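Quinone oxidoreductase (Thermus thermophilus, PDB 1IZ0) binds NADPH and probably uses it to reduce quinones, as a member of the zinc-binding-dehydrogenase-like family of quinone oxidoreductases. Local coordinates at residues L151-A156 against L169-A174; K128-A133 against D191-V196; V29-A34 against V64-G69; R70-L75 against L92-E97. One frame throughout, in Å; residues are numbered along the deposited sequence.

Contact 1: residues L151-A156 against L169-A174; sequences LRVLAA and LGAEEA
Arg152 and Glu172 reach each other through contrasting torsions: CG of the arginine stands anti to its own carbonyl carbon (chi1 -71°) and the chain bends at chi3, while the glutamate sets CG anti to the backbone nitrogen (chi1 179°) and runs out extended. The pair lies within the parallel beta-alpha-beta unit of strand 152-157, helix 164-168 and strand 173-176 in the Rossmann-type nucleotide-binding domain. The salt bridge is side-on and bidentate. Arg152 NE meets Glu172 OE2 on its syn lone pair at 2.8 Å, and Arg152 NH2 reaches Glu172 OE1 at 2.8 Å, with guanidinium and carboxylate only 11° from coplanar. Trp187 adds a cation-pi contact to the arginine, so the guanidinium is held by its edge and by a ring. A leucine here would probably leave the Glu172 carboxylate without its mate and set it free to turn. Gly170, with positive phi, ends the helix in a Schellman motif, and the chain then joins the sheet: Glu172 N bonds to Val153 O at 2.8 Å and Ala155 N to Glu173 O at 2.9 Å. Beside these bonds Ala155 CB lies 3.9 Å from Ala171 CB, with Val153 CG1 also against that methyl. Glu173 turns its carboxylate elsewhere, to Arg183 and Trp187. Ahead of the strand pairing a water links Val153 N, from which it accepts at 2.8 Å, to Gly170 O, to which it donates at 3.0 Å.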
loop_
_atom_site.group_PDB
_atom_site.type_symbol
_atom_site.label_atom_id
_atom_site.label_comp_id
_atom_site.label_asym_id
_atom_site.label_seq_id
_atom_site.Cartn_x
_atom_site.Cartn_y
_atom_site.Cartn_z
ATOM N N LEU A 151 -10.519 -9.101 -12.978
ATOM C CA LEU A 151 -9.277 -9.639 -13.521
ATOM C C LEU A 151 -8.966 -11.055 -13.035
ATOM O O LEU A 151 -9.460 -11.495 -11.995
ATOM C CB LEU A 151 -8.105 -8.719 -13.158
ATOM C CG LEU A 151 -8.260 -7.217 -13.420
ATOM C CD1 LEU A 151 -7.029 -6.483 -12.886
ATOM C CD2 LEU A 151 -8.435 -6.954 -14.907
ATOM N N ARG A 152 -8.145 -11.761 -13.805
ATOM C CA ARG A 152 -7.712 -13.111 -13.462
ATOM C C ARG A 152 -6.382 -12.906 -12.751
ATOM O O ARG A 152 -5.437 -12.384 -13.345
ATOM C CB ARG A 152 -7.517 -13.946 -14.729
ATOM C CG ARG A 152 -8.817 -14.313 -15.440
ATOM C CD ARG A 152 -8.537 -15.115 -16.707
ATOM N NE ARG A 152 -7.741 -16.314 -16.437
ATOM C CZ ARG A 152 -7.029 -16.954 -17.360
ATOM N NH1 ARG A 152 -7.019 -16.504 -18.613
ATOM N NH2 ARG A 152 -6.325 -18.032 -17.034
ATOM N N VAL A 153 -6.307 -13.319 -11.489
ATOM C CA VAL A 153 -5.104 -13.107 -10.685
ATOM C C VAL A 153 -4.194 -14.301 -10.438
ATOM O O VAL A 153 -4.646 -15.375 -10.039
ATOM C CB VAL A 153 -5.485 -12.533 -9.294
ATOM C CG1 VAL A 153 -4.229 -12.252 -8.473
ATOM C CG2 VAL A 153 -6.332 -11.278 -9.465
ATOM N N LEU A 154 -2.900 -14.084 -10.653
ATOM C CA LEU A 154 -1.878 -15.105 -10.419
ATOM C C LEU A 154 -1.078 -14.497 -9.279
ATOM O O LEU A 154 -0.384 -13.500 -9.479
ATOM C CB LEU A 154 -0.966 -15.263 -11.641
ATOM C CG LEU A 154 -0.201 -16.558 -11.933
ATOM C CD1 LEU A 154 1.073 -16.187 -12.699
ATOM C CD2 LEU A 154 0.157 -17.320 -10.670
ATOM N N ALA A 155 -1.186 -15.076 -8.088
ATOM C CA ALA A 155 -0.478 -14.553 -6.924
ATOM C C ALA A 155 0.830 -15.283 -6.718
ATOM O O ALA A 155 0.927 -16.483 -6.964
ATOM C CB ALA A 155 -1.350 -14.686 -5.668
ATOM N N ALA A 156 1.843 -14.557 -6.265
ATOM C CA ALA A 156 3.135 -15.168 -6.015
ATOM C C ALA A 156 3.690 -14.672 -4.688
ATOM O O ALA A 156 3.429 -13.540 -4.284
ATOM C CB ALA A 156 4.091 -14.840 -7.147
ATOM N N LEU A 169 -8.188 -15.093 -1.116
ATOM C CA LEU A 169 -8.705 -13.792 -1.519
ATOM C C LEU A 169 -9.293 -13.764 -2.930
ATOM O O LEU A 169 -9.914 -12.773 -3.324
ATOM C CB LEU A 169 -7.611 -12.729 -1.389
ATOM C CG LEU A 169 -7.293 -12.390 0.070
ATOM C CD1 LEU A 169 -5.964 -11.672 0.160
ATOM C CD2 LEU A 169 -8.431 -11.549 0.656
ATOM N N GLY A 170 -9.095 -14.841 -3.688
ATOM C CA GLY A 170 -9.637 -14.894 -5.036
ATOM C C GLY A 170 -8.663 -15.201 -6.166
ATOM O O GLY A 170 -9.079 -15.305 -7.324
ATOM N N ALA A 171 -7.377 -15.344 -5.866
ATOM C CA ALA A 171 -6.410 -15.635 -6.925
ATOM C C ALA A 171 -6.757 -16.955 -7.614
ATOM O O ALA A 171 -7.157 -17.909 -6.952
ATOM C CB ALA A 171 -5.003 -15.700 -6.357
ATOM N N GLU A 172 -6.601 -16.996 -8.937
ATOM C CA GLU A 172 -6.886 -18.194 -9.738
ATOM C C GLU A 172 -5.851 -19.267 -9.401
ATOM O O GLU A 172 -6.160 -20.458 -9.345
ATOM C CB GLU A 172 -6.849 -17.832 -11.232
ATOM C CG GLU A 172 -7.102 -18.982 -12.204
ATOM C CD GLU A 172 -7.320 -18.502 -13.648
ATOM O OE1 GLU A 172 -6.858 -19.185 -14.586
ATOM O OE2 GLU A 172 -7.969 -17.452 -13.851
ATOM N N GLU A 173 -4.616 -18.837 -9.178
ATOM C CA GLU A 173 -3.541 -19.743 -8.793
ATOM C C GLU A 173 -2.583 -18.931 -7.945
ATOM O O GLU A 173 -2.510 -17.709 -8.092
ATOM C CB GLU A 173 -2.797 -20.295 -10.012
ATOM C CG GLU A 173 -3.592 -21.293 -10.844
ATOM C CD GLU A 173 -2.718 -22.047 -11.836
ATOM O OE1 GLU A 173 -1.959 -21.395 -12.585
ATOM O OE2 GLU A 173 -2.791 -23.292 -11.873
ATOM N N ALA A 174 -1.868 -19.605 -7.052
ATOM C CA ALA A 174 -0.889 -18.953 -6.186
ATOM C C ALA A 174 0.396 -19.751 -6.356
ATOM O O ALA A 174 0.353 -20.979 -6.395
ATOM C CB ALA A 174 -1.354 -18.985 -4.731
HETATM O O HOH W 1 -8.377 -14.676 -10.173
#

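Contact 2: residues K128-A133 against D191-V196; sequences KVLVQA and DLVLEV
Parallel strand pairing at the middle of the six-stranded Rossmann-type sheet joins Lys128-Ala133 to Asp191-Val196. The axes approach to 4.6 Å at 16°. Lys128 O accepts from Asp191 N and Leu192 N, and the ladder continues through Leu130 N to Leu192 O and Leu194 N to Leu130 O. At its start the Asp191 carboxylate folds back, OD2 taking Lys128 N almost straight on its anti lone pair at 2.8 Å. At the far end Gln132 sets CG anti to its carbonyl carbon (chi1 -58°) and runs on extended, bringing its amide to Glu195 and Val196. Its OE1 accepts from Val196 N at 3.0 Å and from Arg197 N; its NE2 gives Glu195 OE2 a bent bond of 2.6 Å, from above a carboxylate turned 79° from the amide. Ser204 also binds that oxygen. A water links Gln132 N to Leu194 O where the backbones diverge. Leu130 CD1 and Val193 CG1 lie side by side, 3.8 Å apart; on the other face Val129 CG2 meets Leu192 CB. Ala133 and Val196 end near the NADPH-binding Tyr177 and Ile217. Strands 152-157 and 212-216 flank the pair, and helix 137-148 covers the face carrying Val129, Val131 and Leu194.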
loop_
_atom_site.group_PDB
_atom_site.type_symbol
_atom_site.label_atom_id
_atom_site.label_comp_id
_atom_site.label_asym_id
_atom_site.label_seq_id
_atom_site.Cartn_x
_atom_site.Cartn_y
_atom_site.Cartn_z
ATOM N N LYS A 128 -5.162 -11.070 -17.458
ATOM C CA LYS A 128 -4.321 -11.831 -16.536
ATOM C C LYS A 128 -3.293 -10.942 -15.835
ATOM O O LYS A 128 -2.481 -10.282 -16.489
ATOM C CB LYS A 128 -3.613 -12.942 -17.311
ATOM C CG LYS A 128 -4.578 -13.928 -17.969
ATOM C CD LYS A 128 -3.889 -14.813 -19.011
ATOM C CE LYS A 128 -3.755 -14.108 -20.363
ATOM N NZ LYS A 128 -2.926 -14.905 -21.327
ATOM N N VAL A 129 -3.311 -10.944 -14.500
ATOM C CA VAL A 129 -2.393 -10.104 -13.741
ATOM C C VAL A 129 -1.599 -10.853 -12.679
ATOM O O VAL A 129 -2.141 -11.657 -11.919
ATOM C CB VAL A 129 -3.156 -8.932 -13.065
ATOM C CG1 VAL A 129 -4.251 -9.481 -12.150
ATOM C CG2 VAL A 129 -2.193 -8.058 -12.284
ATOM N N LEU A 130 -0.303 -10.583 -12.636
ATOM C CA LEU A 130 0.567 -11.210 -11.654
ATOM C C LEU A 130 0.729 -10.254 -10.473
ATOM O O LEU A 130 1.067 -9.082 -10.656
ATOM C CB LEU A 130 1.928 -11.516 -12.290
ATOM C CG LEU A 130 3.088 -12.097 -11.470
ATOM C CD1 LEU A 130 3.772 -10.990 -10.719
ATOM C CD2 LEU A 130 2.590 -13.182 -10.523
ATOM N N VAL A 131 0.458 -10.747 -9.270
ATOM C CA VAL A 131 0.609 -9.947 -8.058
ATOM C C VAL A 131 1.712 -10.585 -7.221
ATOM O O VAL A 131 1.624 -11.764 -6.871
ATOM C CB VAL A 131 -0.689 -9.916 -7.221
ATOM C CG1 VAL A 131 -0.450 -9.154 -5.912
ATOM C CG2 VAL A 131 -1.803 -9.258 -8.021
ATOM N N GLN A 132 2.748 -9.813 -6.903
ATOM C CA GLN A 132 3.859 -10.338 -6.121
ATOM C C GLN A 132 3.669 -10.035 -4.643
ATOM O O GLN A 132 2.756 -9.291 -4.274
ATOM C CB GLN A 132 5.174 -9.741 -6.624
ATOM C CG GLN A 132 5.436 -10.008 -8.096
ATOM C CD GLN A 132 6.699 -9.333 -8.584
ATOM O OE1 GLN A 132 7.032 -8.231 -8.146
ATOM N NE2 GLN A 132 7.405 -9.981 -9.503
ATOM N N ALA A 133 4.523 -10.612 -3.798
ATOM C CA ALA A 133 4.416 -10.406 -2.356
ATOM C C ALA A 133 2.921 -10.405 -2.048
ATOM O O ALA A 133 2.423 -9.574 -1.279
ATOM C CB ALA A 133 5.048 -9.061 -1.967
ATOM N N ASP A 191 -0.963 -10.323 -18.975
ATOM C CA ASP A 191 -1.327 -9.043 -19.566
ATOM C C ASP A 191 -0.727 -7.932 -18.706
ATOM O O ASP A 191 -0.294 -6.899 -19.217
ATOM C CB ASP A 191 -2.856 -8.885 -19.600
ATOM C CG ASP A 191 -3.527 -9.875 -20.540
ATOM O OD1 ASP A 191 -3.172 -9.874 -21.735
ATOM O OD2 ASP A 191 -4.405 -10.652 -20.091
ATOM N N LEU A 192 -0.703 -8.161 -17.395
ATOM C CA LEU A 192 -0.181 -7.192 -16.441
ATOM C C LEU A 192 0.668 -7.810 -15.333
ATOM O O LEU A 192 0.464 -8.955 -14.925
ATOM C CB LEU A 192 -1.326 -6.429 -15.762
ATOM C CG LEU A 192 -2.271 -5.518 -16.542
ATOM C CD1 LEU A 192 -3.375 -6.331 -17.171
ATOM C CD2 LEU A 192 -2.884 -4.508 -15.589
ATOM N N VAL A 193 1.613 -7.025 -14.841
ATOM C CA VAL A 193 2.467 -7.442 -13.746
ATOM C C VAL A 193 2.617 -6.247 -12.808
ATOM O O VAL A 193 2.938 -5.144 -13.256
ATOM C CB VAL A 193 3.872 -7.864 -14.232
ATOM C CG1 VAL A 193 4.777 -8.110 -13.025
ATOM C CG2 VAL A 193 3.779 -9.129 -15.088
ATOM N N LEU A 194 2.336 -6.455 -11.524
ATOM C CA LEU A 194 2.490 -5.397 -10.529
ATOM C C LEU A 194 3.807 -5.737 -9.864
ATOM O O LEU A 194 3.877 -6.631 -9.026
ATOM C CB LEU A 194 1.346 -5.419 -9.508
ATOM C CG LEU A 194 -0.056 -5.107 -10.049
ATOM C CD1 LEU A 194 -1.071 -5.102 -8.901
ATOM C CD2 LEU A 194 -0.056 -3.757 -10.748
ATOM N N GLU A 195 4.856 -5.032 -10.278
ATOM C CA GLU A 195 6.214 -5.248 -9.791
ATOM C C GLU A 195 6.600 -4.538 -8.505
ATOM O O GLU A 195 6.663 -3.309 -8.478
ATOM C CB GLU A 195 7.204 -4.820 -10.870
ATOM C CG GLU A 195 7.801 -5.950 -11.668
ATOM C CD GLU A 195 8.707 -6.813 -10.831
ATOM O OE1 GLU A 195 9.588 -6.254 -10.143
ATOM O OE2 GLU A 195 8.542 -8.046 -10.864
ATOM N N VAL A 196 6.880 -5.307 -7.455
ATOM C CA VAL A 196 7.315 -4.735 -6.176
ATOM C C VAL A 196 8.674 -5.323 -5.781
ATOM O O VAL A 196 9.371 -4.778 -4.934
ATOM C CB VAL A 196 6.301 -5.005 -5.038
ATOM C CG1 VAL A 196 5.015 -4.235 -5.302
ATOM C CG2 VAL A 196 6.016 -6.503 -4.926
HETATM O O HOH W 2 2.267 -7.201 -6.769
#

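Contact 3: residues V29-A34 against V64-G69; sequences VLRVEA and VGVVEG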
loop_
_atom_site.group_PDB
_atom_site.type_symbol
_atom_site.label_atom_id
_atom_site.label_comp_id
_atom_site.label_asym_id
_atom_site.label_seq_id
_atom_site.Cartn_x
_atom_site.Cartn_y
_atom_site.Cartn_z
ATOM N N VAL A 29 -8.344 18.772 13.827
ATOM C CA VAL A 29 -7.390 17.998 14.603
ATOM C C VAL A 29 -8.056 16.667 14.920
ATOM O O VAL A 29 -9.073 16.632 15.612
ATOM C CB VAL A 29 -7.032 18.707 15.926
ATOM C CG1 VAL A 29 -5.970 17.906 16.670
ATOM C CG2 VAL A 29 -6.536 20.125 15.644
ATOM N N LEU A 30 -7.517 15.571 14.400
ATOM C CA LEU A 30 -8.124 14.289 14.699
ATOM C C LEU A 30 -7.313 13.563 15.752
ATOM O O LEU A 30 -6.079 13.593 15.731
ATOM C CB LEU A 30 -8.269 13.431 13.430
ATOM C CG LEU A 30 -7.189 12.571 12.768
ATOM C CD1 LEU A 30 -6.790 11.396 13.656
ATOM C CD2 LEU A 30 -7.764 12.030 11.456
ATOM N N ARG A 31 -8.015 12.951 16.701
ATOM C CA ARG A 31 -7.356 12.187 17.741
ATOM C C ARG A 31 -7.134 10.812 17.138
ATOM O O ARG A 31 -8.084 10.126 16.753
ATOM C CB ARG A 31 -8.216 12.105 19.012
ATOM C CG ARG A 31 -9.682 11.825 18.787
ATOM C CD ARG A 31 -10.432 11.759 20.124
ATOM N NE ARG A 31 -10.104 10.547 20.870
ATOM C CZ ARG A 31 -10.484 9.326 20.506
ATOM N NH1 ARG A 31 -11.211 9.160 19.410
ATOM N NH2 ARG A 31 -10.133 8.270 21.226
ATOM N N VAL A 32 -5.863 10.438 17.049
ATOM C CA VAL A 32 -5.424 9.179 16.467
ATOM C C VAL A 32 -5.795 7.900 17.229
ATOM O O VAL A 32 -5.638 7.808 18.451
ATOM C CB VAL A 32 -3.889 9.216 16.266
ATOM C CG1 VAL A 32 -3.419 7.996 15.497
ATOM C CG2 VAL A 32 -3.501 10.495 15.531
ATOM N N GLU A 33 -6.287 6.913 16.484
ATOM C CA GLU A 33 -6.654 5.620 17.049
ATOM C C GLU A 33 -5.712 4.540 16.522
ATOM O O GLU A 33 -5.311 3.639 17.257
ATOM C CB GLU A 33 -8.095 5.259 16.679
ATOM C CG GLU A 33 -9.146 6.082 17.406
ATOM C CD GLU A 33 -10.555 5.685 17.011
ATOM O OE1 GLU A 33 -10.918 5.867 15.831
ATOM O OE2 GLU A 33 -11.298 5.182 17.879
ATOM N N ALA A 34 -5.354 4.640 15.245
ATOM C CA ALA A 34 -4.468 3.659 14.635
ATOM C C ALA A 34 -3.614 4.299 13.547
ATOM O O ALA A 34 -3.983 5.324 12.966
ATOM C CB ALA A 34 -5.284 2.505 14.055
ATOM N N VAL A 64 -5.817 6.970 11.122
ATOM C CA VAL A 64 -7.239 6.724 11.329
ATOM C C VAL A 64 -7.566 7.350 12.683
ATOM O O VAL A 64 -6.854 7.128 13.667
ATOM C CB VAL A 64 -7.560 5.223 11.365
ATOM C CG1 VAL A 64 -8.995 5.006 11.814
ATOM C CG2 VAL A 64 -7.363 4.631 9.983
ATOM N N GLY A 65 -8.624 8.151 12.735
ATOM C CA GLY A 65 -8.966 8.787 13.993
ATOM C C GLY A 65 -10.324 9.453 14.040
ATOM O O GLY A 65 -11.101 9.392 13.085
ATOM N N VAL A 66 -10.593 10.121 15.152
ATOM C CA VAL A 66 -11.876 10.771 15.353
ATOM C C VAL A 66 -11.861 12.295 15.304
ATOM O O VAL A 66 -10.947 12.947 15.809
ATOM C CB VAL A 66 -12.483 10.333 16.703
ATOM C CG1 VAL A 66 -13.805 11.050 16.943
ATOM C CG2 VAL A 66 -12.685 8.823 16.710
ATOM N N VAL A 67 -12.896 12.850 14.685
ATOM C CA VAL A 67 -13.063 14.294 14.582
ATOM C C VAL A 67 -14.530 14.574 14.890
ATOM O O VAL A 67 -15.412 14.238 14.099
ATOM C CB VAL A 67 -12.742 14.812 13.167
ATOM C CG1 VAL A 67 -12.945 16.323 13.104
ATOM C CG2 VAL A 67 -11.314 14.457 12.797
ATOM N N GLU A 68 -14.784 15.164 16.055
ATOM C CA GLU A 68 -16.142 15.483 16.475
ATOM C C GLU A 68 -17.034 14.249 16.427
ATOM O O GLU A 68 -18.071 14.243 15.766
ATOM C CB GLU A 68 -16.724 16.589 15.588
ATOM N N GLY A 69 -16.615 13.196 17.120
ATOM C CA GLY A 69 -17.404 11.976 17.161
ATOM C C GLY A 69 -17.400 11.064 15.946
ATOM O O GLY A 69 -17.875 9.928 16.030
#
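Arg31 and Val66 exchange backbone hydrogen bonds as an antiparallel hydrogen-bonded pair, Arg31 N to Val66 O at 3.1 Å and Val66 N to Arg31 O at 3.0 Å, but the register slips by one before Ala34 and the two strand axes run 137° apart. At the slip Val64 O takes Glu33 N at 2.9 Å and Ala34 N in a weak bond, and Val64 N returns to Ala34 O. Glu33 and Ala34 thus both face Val64, a classic beta bulge in the GroES-like domain, on strands 27-37 and 62-67. Arg31 lies alongside Val66 and points the same way: its chain, bent at chi3, brings NH1, at the edge of the guanidinium, against Val66 CG2 at 3.1 Å. The Glu33 carboxylate, whose charge partner is Arg71, comes across to that same methyl, with OE1 3.6 Å from Val66 CG2. On the other face Leu30 holds CG between the backbone nitrogen and the carbonyl carbon (chi1 82°), which carries CD1 tightly onto Gly65 CA at 3.4 Å. Leu30 CB also lies tightly against Val67 CG2, at 3.3 Å. Helix 101-105 packs against Ala34 and Val64 through Ala105, and Ala104 also touches Val64.

Contact 4: residues R70-L75 against L92-E97; sequences RRYAAL and LLPLPE
Leu95 reaches from the 92-97 segment onto strand 70-75. Its CB lies 4.1 Å from Arg71 O, and its CG 4.0 Å from the same Arg71 O and near Ala73 N. From there the two methyls part: CD1 touches the aliphatic stem of Arg71, 3.6 Å from its CG, and lies against Tyr72 C at 3.9 Å, while CD2 rests on Ala73 CB at 3.9 Å. A chi1 of -56°, with CG anti to the carbonyl carbon, sets the branch. With that branch cut back to an alanine, Ala73 CB and the Arg71 stem would probably lose their cover. Ala73 and Leu93 form an antiparallel hydrogen-bonded pair, Ala73 N giving to Leu93 O at 3.0 Å and Leu93 N to Ala73 O at 2.9 Å. Tyr72 brings its ring edge to the Leu93 carbonyl and Pro94 N, while Leu92 CD1 lies over one ring face. The ring's CE1 in turn sits over one face of the Arg70 guanidinium. Two waters extend the short pairing: one links Arg70 NH1 to Leu95 O, the other accepts from Arg70 NE and Leu95 N and donates to Arg71 O. The pairing belongs to the mixed sheet of the GroES-like domain, where strand 70-75 also pairs with strand 62-67. Helix 108-120 meets Ala73 through Pro108, and helix 101-105 touches Leu95 through Ala104 and Arg71 through Pro101.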
loop_
_atom_site.group_PDB
_atom_site.type_symbol
_atom_site.label_atom_id
_atom_site.label_comp_id
_atom_site.label_asym_id
_atom_site.label_seq_id
_atom_site.Cartn_x
_atom_site.Cartn_y
_atom_site.Cartn_z
ATOM N N ARG A 70 -16.866 11.526 14.819
ATOM C CA ARG A 70 -16.847 10.692 13.616
ATOM C C ARG A 70 -15.439 10.221 13.223
ATOM O O ARG A 70 -14.495 11.008 13.213
ATOM C CB ARG A 70 -17.482 11.452 12.448
ATOM C CG ARG A 70 -17.758 10.569 11.246
ATOM C CD ARG A 70 -18.359 11.348 10.084
ATOM N NE ARG A 70 -18.630 10.475 8.942
ATOM C CZ ARG A 70 -19.097 10.902 7.774
ATOM N NH1 ARG A 70 -19.317 10.039 6.793
ATOM N NH2 ARG A 70 -19.341 12.194 7.587
ATOM N N ARG A 71 -15.315 8.939 12.886
ATOM C CA ARG A 71 -14.030 8.360 12.496
ATOM C C ARG A 71 -13.707 8.501 11.004
ATOM O O ARG A 71 -14.543 8.224 10.136
ATOM C CB ARG A 71 -13.986 6.885 12.888
ATOM C CG ARG A 71 -12.699 6.164 12.489
ATOM C CD ARG A 71 -12.699 4.752 13.050
ATOM N NE ARG A 71 -12.815 4.769 14.504
ATOM C CZ ARG A 71 -13.431 3.829 15.215
ATOM N NH1 ARG A 71 -13.993 2.790 14.603
ATOM N NH2 ARG A 71 -13.489 3.925 16.538
ATOM N N TYR A 72 -12.474 8.911 10.724
ATOM C CA TYR A 72 -11.997 9.117 9.361
ATOM C C TYR A 72 -10.613 8.508 9.188
ATOM O O TYR A 72 -9.898 8.270 10.165
ATOM C CB TYR A 72 -11.858 10.611 9.062
ATOM C CG TYR A 72 -13.133 11.420 9.086
ATOM C CD1 TYR A 72 -13.943 11.510 7.956
ATOM C CD2 TYR A 72 -13.500 12.139 10.223
ATOM C CE1 TYR A 72 -15.090 12.306 7.951
ATOM C CE2 TYR A 72 -14.644 12.940 10.233
ATOM C CZ TYR A 72 -15.431 13.021 9.090
ATOM O OH TYR A 72 -16.539 13.842 9.075
ATOM N N ALA A 73 -10.244 8.274 7.933
ATOM C CA ALA A 73 -8.925 7.757 7.591
ATOM C C ALA A 73 -8.275 8.917 6.845
ATOM O O ALA A 73 -8.975 9.730 6.238
ATOM C CB ALA A 73 -9.037 6.546 6.676
ATOM N N ALA A 74 -6.954 9.017 6.886
ATOM C CA ALA A 74 -6.307 10.112 6.181
ATOM C C ALA A 74 -4.849 9.854 5.870
ATOM O O ALA A 74 -4.163 9.132 6.591
ATOM C CB ALA A 74 -6.432 11.403 6.990
ATOM N N LEU A 75 -4.389 10.445 4.776
ATOM C CA LEU A 75 -2.998 10.347 4.381
ATOM C C LEU A 75 -2.407 11.701 4.716
ATOM O O LEU A 75 -2.896 12.733 4.255
ATOM C CB LEU A 75 -2.862 10.066 2.887
ATOM C CG LEU A 75 -3.111 8.606 2.520
ATOM C CD1 LEU A 75 -2.807 8.378 1.064
ATOM C CD2 LEU A 75 -2.217 7.727 3.381
ATOM N N LEU A 92 -9.792 14.197 4.473
ATOM C CA LEU A 92 -10.545 13.247 5.292
ATOM C C LEU A 92 -11.279 12.223 4.448
ATOM O O LEU A 92 -11.924 12.558 3.458
ATOM C CB LEU A 92 -11.548 13.982 6.179
ATOM C CG LEU A 92 -10.923 14.923 7.204
ATOM C CD1 LEU A 92 -12.021 15.708 7.909
ATOM C CD2 LEU A 92 -10.096 14.119 8.199
ATOM N N LEU A 93 -11.192 10.968 4.861
ATOM C CA LEU A 93 -11.835 9.879 4.144
ATOM C C LEU A 93 -12.890 9.209 5.033
ATOM O O LEU A 93 -12.551 8.547 6.013
ATOM C CB LEU A 93 -10.761 8.872 3.722
ATOM C CG LEU A 93 -11.120 7.780 2.722
ATOM C CD1 LEU A 93 -11.878 6.666 3.417
ATOM C CD2 LEU A 93 -11.939 8.392 1.588
ATOM N N PRO A 94 -14.186 9.378 4.700
ATOM C CA PRO A 94 -15.291 8.790 5.467
ATOM C C PRO A 94 -15.229 7.267 5.437
ATOM O O PRO A 94 -14.914 6.666 4.405
ATOM C CB PRO A 94 -16.541 9.318 4.751
ATOM C CG PRO A 94 -16.070 10.541 4.057
ATOM C CD PRO A 94 -14.711 10.143 3.558
ATOM N N LEU A 95 -15.547 6.647 6.565
ATOM C CA LEU A 95 -15.510 5.195 6.674
ATOM C C LEU A 95 -16.896 4.622 6.903
ATOM O O LEU A 95 -17.773 5.301 7.435
ATOM C CB LEU A 95 -14.596 4.792 7.834
ATOM C CG LEU A 95 -13.162 5.324 7.759
ATOM C CD1 LEU A 95 -12.450 5.087 9.074
ATOM C CD2 LEU A 95 -12.424 4.638 6.631
ATOM N N PRO A 96 -17.116 3.361 6.497
ATOM C CA PRO A 96 -18.423 2.722 6.684
ATOM C C PRO A 96 -18.597 2.431 8.167
ATOM O O PRO A 96 -17.623 2.133 8.854
ATOM C CB PRO A 96 -18.305 1.424 5.882
ATOM C CG PRO A 96 -17.175 1.683 4.927
ATOM C CD PRO A 96 -16.208 2.475 5.750
ATOM N N GLU A 97 -19.828 2.513 8.658
ATOM C CA GLU A 97 -20.102 2.234 10.060
ATOM C C GLU A 97 -19.614 0.840 10.418
ATOM O O GLU A 97 -19.794 -0.101 9.647
ATOM C CB GLU A 97 -21.606 2.326 10.326
ATOM C CG GLU A 97 -22.149 3.726 10.190
ATOM C CD GLU A 97 -21.613 4.636 11.273
ATOM O OE1 GLU A 97 -21.387 5.836 10.992
ATOM O OE2 GLU A 97 -21.425 4.140 12.410
HETATM O O HOH W 3 -19.268 7.233 6.413
HETATM O O HOH W 4 -17.062 8.088 8.903
#

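How the contacts relate
Along the chain contact 3 comes first, then contact 4, and the two Rossmann contacts follow, with contact 1 lying within the span that contact 2 closes. Contacts 3 and 4 are neighbours, centres 9 Å apart, in one mixed sheet: strands 62-67 and 70-75 pair through Gly65 O and Tyr72 N, and a salt bridge joins Glu33 OE1 to Arg71 NE at 2.6 Å. Contacts 1 and 2 lie 10 Å apart between centres in the parallel sheet, where strand 128-131 pairs with both 152-157 and 190-195. The two groups stand about 29 to 35 Å apart between centres, marking a GroES-like domain and an NADPH-binding domain.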